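Local coordinates for Dps family protein (Staphylococcus aureus subsp. aureus, PDB 2D5K), which probably stores iron within a hollow twelve-subunit shell, as other ferritin-like Dps proteins do, and is associated with compaction of the bacterial nucleoid, at residues B[16-21]-B[79-84]; B[10-15]-B[127-132]. One frame throughout, in Å; residues are numbered along the deposited sequence.

Contact 1 (B[16-21]-B[79-84]); sequences VANWTV and EQSIVK
Asn18 reaches from helix 5-32 to the chain leaving helix 74-80 and accepts the backbone N-H of Ile82. Ile82 N donates to Asn18 OD1 over 2.8 Å in a nearly straight bond (N-H...O 167°), the nitrogen tilted 21° from the amide's carbonyl plane. The Asn18 side chain leans back beside its own backbone N (chi1 -69°), which brings OD1 within 3.3 Å of Ser81 CA as well. The same oxygen accepts Gln14 NE2, which also bonds Gln80 O, while Asn18 ND2 donates to Gln109 OE1 of helix 92-120 and to Gln15 OE1. A second polar link lies within 79-84: Ser81 OG donates to Val83 O on a lone pair, 2.7 Å away, and ties the turn together where the chain leaves helical geometry at Ser81.

The apolar contacts run along both sides of this bond. Ala17 CB lies against Gln80 CB at 3.8 Å. On Val21 the two methyls divide the work: CG2 presses on Ser81 CB at 3.4 Å, tighter than usual for two carbons, and CG1 meets Val83 CG1 at 4.1 Å. Val83 CG2 rests over Asn18 O and CB. Ile82 crosses the amide obliquely, with CG1 3.3 Å from Asn18 OD1.

With donors on OD1 and acceptors for ND2, the orientation of the Asn18 amide is settled. A buried amide thus receives the Ile82 N-H just past the end of the short helix 74-80 and anchors the chain there to the four-helix bundle characteristic of ferritin-like proteins.

Contact 2 (B[10-15]-B[127-132]); sequences KELNQQ and DMFIGM
The Phe129 ring points its outer end at helix 10-15, with Leu12 N at its edge and in its plane, 3.7 Å from CZ. Three aliphatic groups surround that end obliquely. Leu12 CD2 comes to 3.5 Å from Phe129 CZ, Glu11 CB approaches the same ring carbon at 3.8 Å, and Gln15 CG stands 4.0 Å from Phe129 CE1. The other flat group, the Gln15 amide, is turned almost perpendicular to the ring, their planes 86° apart.

Leu12 crosses Phe129 at about a right angle and meets it with CD2, backed by CG. The Glu11 side chain touches it through CB, and its chain bends at chi2 to carry the carboxylate elsewhere. One turn beyond Phe129, Met132 sends its chain out with CG anti to the backbone N (chi1 177°), and SD arrives 3.8 Å from Gln15 OE1, in van der Waals contact. No hydrogen bond joins the two segments. The Gln15 amide is instead held from its own helix and from helix 92-120: OE1 accepts Asn18 ND2 and, weakly, Trp19 NE1, and NE2 donates to Gln109 OE1.

The two helix segments run in roughly the same direction, 31° apart, with axes 11.8 Å from each other, a spacing consistent with a diagonal pair of a four-helix bundle bridged by a large ring. Helix 38-65 contributes Ile63 against Leu12 and Tyr55 against Met132; helix 92-120 sets Ala113 on Glu11 and Ile114 on Ile130. Farther out, Asp127 packs on Ile130 of a neighbouring subunit.

From the N terminus, helix 5-32 offers first 10-15 and then 16-21, so both contacts start from one helix. The chain runs back along helix 38-65 and through the short helix 74-80 before 79-84 returns to 16-21, closing the smaller loop of contact 1. It continues through helix 92-120 into helix 123-147, where 127-132 meets 10-15; contact 2 therefore closes a wider loop that encloses the first. The centres lie about 12 Å apart. Contact 1 fastens the connecting segment to the outside of the bundle, while contact 2 spans its interior. Trp19 NE1 packs 3.4 Å from Met132 SD, joining the two regions.

Contact 1 (B[16-21]-B[79-84])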
loop_
_atom_site.group_PDB
_atom_site.type_symbol
_atom_site.label_atom_id
_atom_site.label_comp_id
_atom_site.label_asym_id
_atom_site.label_seq_id
_atom_site.Cartn_x
_atom_site.Cartn_y
_atom_site.Cartn_z
ATOM N N VAL B 16 -18.357 -1.070 29.019
ATOM C CA VAL B 16 -18.940 -0.375 27.872
ATOM C C VAL B 16 -19.282 1.037 28.339
ATOM O O VAL B 16 -19.045 2.018 27.627
ATOM C CB VAL B 16 -20.231 -1.064 27.359
ATOM C CG1 VAL B 16 -20.861 -0.225 26.247
ATOM C CG2 VAL B 16 -19.907 -2.450 26.830
ATOM N N ALA B 17 -19.819 1.128 29.553
ATOM C CA ALA B 17 -20.185 2.409 30.149
ATOM C C ALA B 17 -18.948 3.270 30.396
ATOM O O ALA B 17 -18.909 4.432 29.991
ATOM C CB ALA B 17 -20.933 2.182 31.456
ATOM N N ASN B 18 -17.940 2.700 31.058
ATOM C CA ASN B 18 -16.701 3.427 31.342
ATOM C C ASN B 18 -16.074 4.028 30.092
ATOM O O ASN B 18 -15.722 5.203 30.063
ATOM C CB ASN B 18 -15.634 2.511 31.957
ATOM C CG ASN B 18 -15.970 2.053 33.358
ATOM O OD1 ASN B 18 -16.747 2.687 34.072
ATOM N ND2 ASN B 18 -15.353 0.948 33.772
ATOM N N TRP B 19 -15.923 3.206 29.060
ATOM C CA TRP B 19 -15.278 3.664 27.847
ATOM C C TRP B 19 -16.118 4.563 26.958
ATOM O O TRP B 19 -15.577 5.323 26.157
ATOM C CB TRP B 19 -14.716 2.461 27.088
ATOM C CG TRP B 19 -13.599 1.828 27.880
ATOM C CD1 TRP B 19 -13.695 0.777 28.753
ATOM C CD2 TRP B 19 -12.244 2.290 27.960
ATOM N NE1 TRP B 19 -12.483 0.562 29.375
ATOM C CE2 TRP B 19 -11.577 1.476 28.904
ATOM C CE3 TRP B 19 -11.531 3.316 27.326
ATOM C CZ2 TRP B 19 -10.229 1.657 29.230
ATOM C CZ3 TRP B 19 -10.187 3.496 27.650
ATOM C CH2 TRP B 19 -9.553 2.667 28.596
ATOM N N THR B 20 -17.433 4.499 27.107
ATOM C CA THR B 20 -18.285 5.380 26.324
ATOM C C THR B 20 -18.101 6.772 26.932
ATOM O O THR B 20 -17.967 7.760 26.215
ATOM C CB THR B 20 -19.761 4.956 26.400
ATOM O OG1 THR B 20 -19.923 3.686 25.748
ATOM C CG2 THR B 20 -20.647 5.981 25.706
ATOM N N VAL B 21 -18.077 6.844 28.260
ATOM C CA VAL B 21 -17.878 8.127 28.928
ATOM C C VAL B 21 -16.464 8.630 28.643
ATOM O O VAL B 21 -16.266 9.809 28.338
ATOM C CB VAL B 21 -18.080 8.016 30.453
ATOM C CG1 VAL B 21 -17.792 9.354 31.115
ATOM C CG2 VAL B 21 -19.510 7.582 30.756
ATOM N N GLU B 79 -24.745 6.482 34.093
ATOM C CA GLU B 79 -25.197 5.914 35.358
ATOM C C GLU B 79 -24.249 4.849 35.912
ATOM O O GLU B 79 -23.983 4.812 37.111
ATOM C CB GLU B 79 -26.592 5.297 35.195
ATOM C CG GLU B 79 -27.620 6.221 34.564
ATOM C CD GLU B 79 -29.004 5.600 34.489
ATOM O OE1 GLU B 79 -29.117 4.426 34.069
ATOM O OE2 GLU B 79 -29.983 6.292 34.842
ATOM N N GLN B 80 -23.733 3.993 35.037
ATOM C CA GLN B 80 -22.855 2.908 35.468
ATOM C C GLN B 80 -21.362 3.241 35.533
ATOM O O GLN B 80 -20.641 2.714 36.381
ATOM C CB GLN B 80 -23.042 1.700 34.547
ATOM C CG GLN B 80 -24.489 1.309 34.295
ATOM C CD GLN B 80 -24.610 0.102 33.385
ATOM O OE1 GLN B 80 -25.695 -0.220 32.897
ATOM N NE2 GLN B 80 -23.493 -0.581 33.156
ATOM N N SER B 81 -20.906 4.107 34.637
ATOM C CA SER B 81 -19.493 4.477 34.556
ATOM C C SER B 81 -18.801 4.969 35.829
ATOM O O SER B 81 -19.346 5.791 36.567
ATOM C CB SER B 81 -19.308 5.539 33.469
ATOM O OG SER B 81 -17.954 5.952 33.391
ATOM N N ILE B 82 -17.589 4.470 36.074
ATOM C CA ILE B 82 -16.808 4.924 37.222
ATOM C C ILE B 82 -15.940 6.076 36.717
ATOM O O ILE B 82 -15.272 6.769 37.490
ATOM C CB ILE B 82 -15.899 3.815 37.810
ATOM C CG1 ILE B 82 -14.887 3.342 36.764
ATOM C CG2 ILE B 82 -16.757 2.669 38.326
ATOM C CD1 ILE B 82 -13.799 2.450 37.334
ATOM N N VAL B 83 -15.946 6.263 35.400
ATOM C CA VAL B 83 -15.206 7.353 34.780
ATOM C C VAL B 83 -16.174 8.527 34.755
ATOM O O VAL B 83 -17.272 8.422 34.204
ATOM C CB VAL B 83 -14.790 7.016 33.331
ATOM C CG1 VAL B 83 -14.177 8.245 32.666
ATOM C CG2 VAL B 83 -13.797 5.863 33.330
ATOM N N LYS B 84 -15.780 9.636 35.366
ATOM C CA LYS B 84 -16.640 10.806 35.406
ATOM C C LYS B 84 -16.318 11.750 34.261
ATOM O O LYS B 84 -15.219 11.720 33.710
ATOM C CB LYS B 84 -16.489 11.513 36.758
ATOM C CG LYS B 84 -16.785 10.584 37.937
ATOM C CD LYS B 84 -18.156 9.924 37.778
ATOM C CE LYS B 84 -18.331 8.715 38.696
ATOM N NZ LYS B 84 -18.200 9.068 40.135
#

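Contact 2 (B[10-15]-B[127-132])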
loop_
_atom_site.group_PDB
_atom_site.type_symbol
_atom_site.label_atom_id
_atom_site.label_comp_id
_atom_site.label_asym_id
_atom_site.label_seq_id
_atom_site.Cartn_x
_atom_site.Cartn_y
_atom_site.Cartn_z
ATOM N N LYS B 10 -22.690 -8.111 33.383
ATOM C CA LYS B 10 -22.662 -6.929 34.234
ATOM C C LYS B 10 -21.269 -6.294 34.168
ATOM O O LYS B 10 -21.134 -5.071 34.092
ATOM C CB LYS B 10 -23.000 -7.331 35.673
ATOM C CG LYS B 10 -23.169 -6.182 36.654
ATOM C CD LYS B 10 -21.837 -5.584 37.074
ATOM C CE LYS B 10 -22.013 -4.677 38.277
ATOM N NZ LYS B 10 -22.606 -5.426 39.422
ATOM N N GLU B 11 -20.236 -7.134 34.202
ATOM C CA GLU B 11 -18.858 -6.654 34.131
ATOM C C GLU B 11 -18.562 -6.068 32.751
ATOM O O GLU B 11 -17.851 -5.068 32.633
ATOM C CB GLU B 11 -17.873 -7.792 34.419
ATOM C CG GLU B 11 -17.897 -8.302 35.854
ATOM C CD GLU B 11 -17.681 -7.194 36.867
ATOM O OE1 GLU B 11 -16.800 -6.337 36.636
ATOM O OE2 GLU B 11 -18.387 -7.187 37.900
ATOM N N LEU B 12 -19.095 -6.702 31.711
ATOM C CA LEU B 12 -18.886 -6.227 30.347
ATOM C C LEU B 12 -19.546 -4.863 30.149
ATOM O O LEU B 12 -18.937 -3.947 29.587
ATOM C CB LEU B 12 -19.445 -7.240 29.335
ATOM C CG LEU B 12 -18.626 -8.528 29.161
ATOM C CD1 LEU B 12 -19.464 -9.598 28.465
ATOM C CD2 LEU B 12 -17.366 -8.222 28.354
ATOM N N ASN B 13 -20.783 -4.721 30.616
ATOM C CA ASN B 13 -21.481 -3.446 30.475
ATOM C C ASN B 13 -20.821 -2.341 31.291
ATOM O O ASN B 13 -20.842 -1.178 30.892
ATOM C CB ASN B 13 -22.957 -3.573 30.871
ATOM C CG ASN B 13 -23.843 -3.911 29.689
ATOM O OD1 ASN B 13 -23.608 -3.442 28.573
ATOM N ND2 ASN B 13 -24.873 -4.719 29.927
ATOM N N GLN B 14 -20.237 -2.702 32.428
ATOM C CA GLN B 14 -19.555 -1.719 33.261
ATOM C C GLN B 14 -18.456 -1.066 32.429
ATOM O O GLN B 14 -18.255 0.146 32.499
ATOM C CB GLN B 14 -18.950 -2.385 34.497
ATOM C CG GLN B 14 -18.049 -1.475 35.332
ATOM C CD GLN B 14 -18.807 -0.341 36.010
ATOM O OE1 GLN B 14 -19.691 -0.575 36.836
ATOM N NE2 GLN B 14 -18.460 0.894 35.661
ATOM N N GLN B 15 -17.749 -1.868 31.632
ATOM C CA GLN B 15 -16.686 -1.332 30.791
ATOM C C GLN B 15 -17.245 -0.595 29.575
ATOM O O GLN B 15 -16.670 0.398 29.138
ATOM C CB GLN B 15 -15.732 -2.442 30.338
ATOM C CG GLN B 15 -14.958 -3.103 31.477
ATOM C CD GLN B 15 -14.317 -2.091 32.410
ATOM O OE1 GLN B 15 -13.712 -1.114 31.967
ATOM N NE2 GLN B 15 -14.441 -2.325 33.712
ATOM N N ASP B 127 -10.685 -13.267 28.347
ATOM C CA ASP B 127 -9.595 -12.907 27.447
ATOM C C ASP B 127 -9.707 -11.455 26.988
ATOM O O ASP B 127 -8.698 -10.757 26.861
ATOM C CB ASP B 127 -9.593 -13.845 26.234
ATOM C CG ASP B 127 -8.422 -13.599 25.307
ATOM O OD1 ASP B 127 -7.266 -13.656 25.777
ATOM O OD2 ASP B 127 -8.658 -13.354 24.104
ATOM N N MET B 128 -10.931 -11.002 26.737
ATOM C CA MET B 128 -11.146 -9.624 26.310
ATOM C C MET B 128 -10.767 -8.651 27.418
ATOM O O MET B 128 -10.173 -7.604 27.157
ATOM C CB MET B 128 -12.599 -9.416 25.895
ATOM C CG MET B 128 -12.925 -10.092 24.576
ATOM S SD MET B 128 -14.612 -9.790 24.057
ATOM C CE MET B 128 -14.680 -10.784 22.541
ATOM N N PHE B 129 -11.111 -8.994 28.657
ATOM C CA PHE B 129 -10.764 -8.137 29.782
ATOM C C PHE B 129 -9.247 -8.082 29.931
ATOM O O PHE B 129 -8.688 -7.036 30.252
ATOM C CB PHE B 129 -11.383 -8.661 31.080
ATOM C CG PHE B 129 -12.872 -8.479 31.165
ATOM C CD1 PHE B 129 -13.459 -7.262 30.825
ATOM C CD2 PHE B 129 -13.685 -9.509 31.627
ATOM C CE1 PHE B 129 -14.838 -7.073 30.949
ATOM C CE2 PHE B 129 -15.063 -9.327 31.753
ATOM C CZ PHE B 129 -15.637 -8.105 31.414
ATOM N N ILE B 130 -8.584 -9.216 29.707
ATOM C CA ILE B 130 -7.127 -9.283 29.813
ATOM C C ILE B 130 -6.487 -8.372 28.775
ATOM O O ILE B 130 -5.565 -7.618 29.082
ATOM C CB ILE B 130 -6.596 -10.716 29.578
ATOM C CG1 ILE B 130 -7.192 -11.682 30.605
ATOM C CG2 ILE B 130 -5.071 -10.722 29.651
ATOM C CD1 ILE B 130 -6.836 -11.371 32.010
ATOM N N GLY B 131 -6.971 -8.459 27.540
ATOM C CA GLY B 131 -6.436 -7.624 26.479
ATOM C C GLY B 131 -6.580 -6.153 26.827
ATOM O O GLY B 131 -5.665 -5.359 26.610
ATOM N N MET B 132 -7.737 -5.786 27.366
ATOM C CA MET B 132 -7.987 -4.400 27.751
ATOM C C MET B 132 -7.065 -3.971 28.892
ATOM O O MET B 132 -6.477 -2.891 28.856
ATOM C CB MET B 132 -9.446 -4.222 28.184
ATOM C CG MET B 132 -9.772 -2.813 28.674
ATOM S SD MET B 132 -11.477 -2.631 29.238
ATOM C CE MET B 132 -12.323 -2.451 27.676
#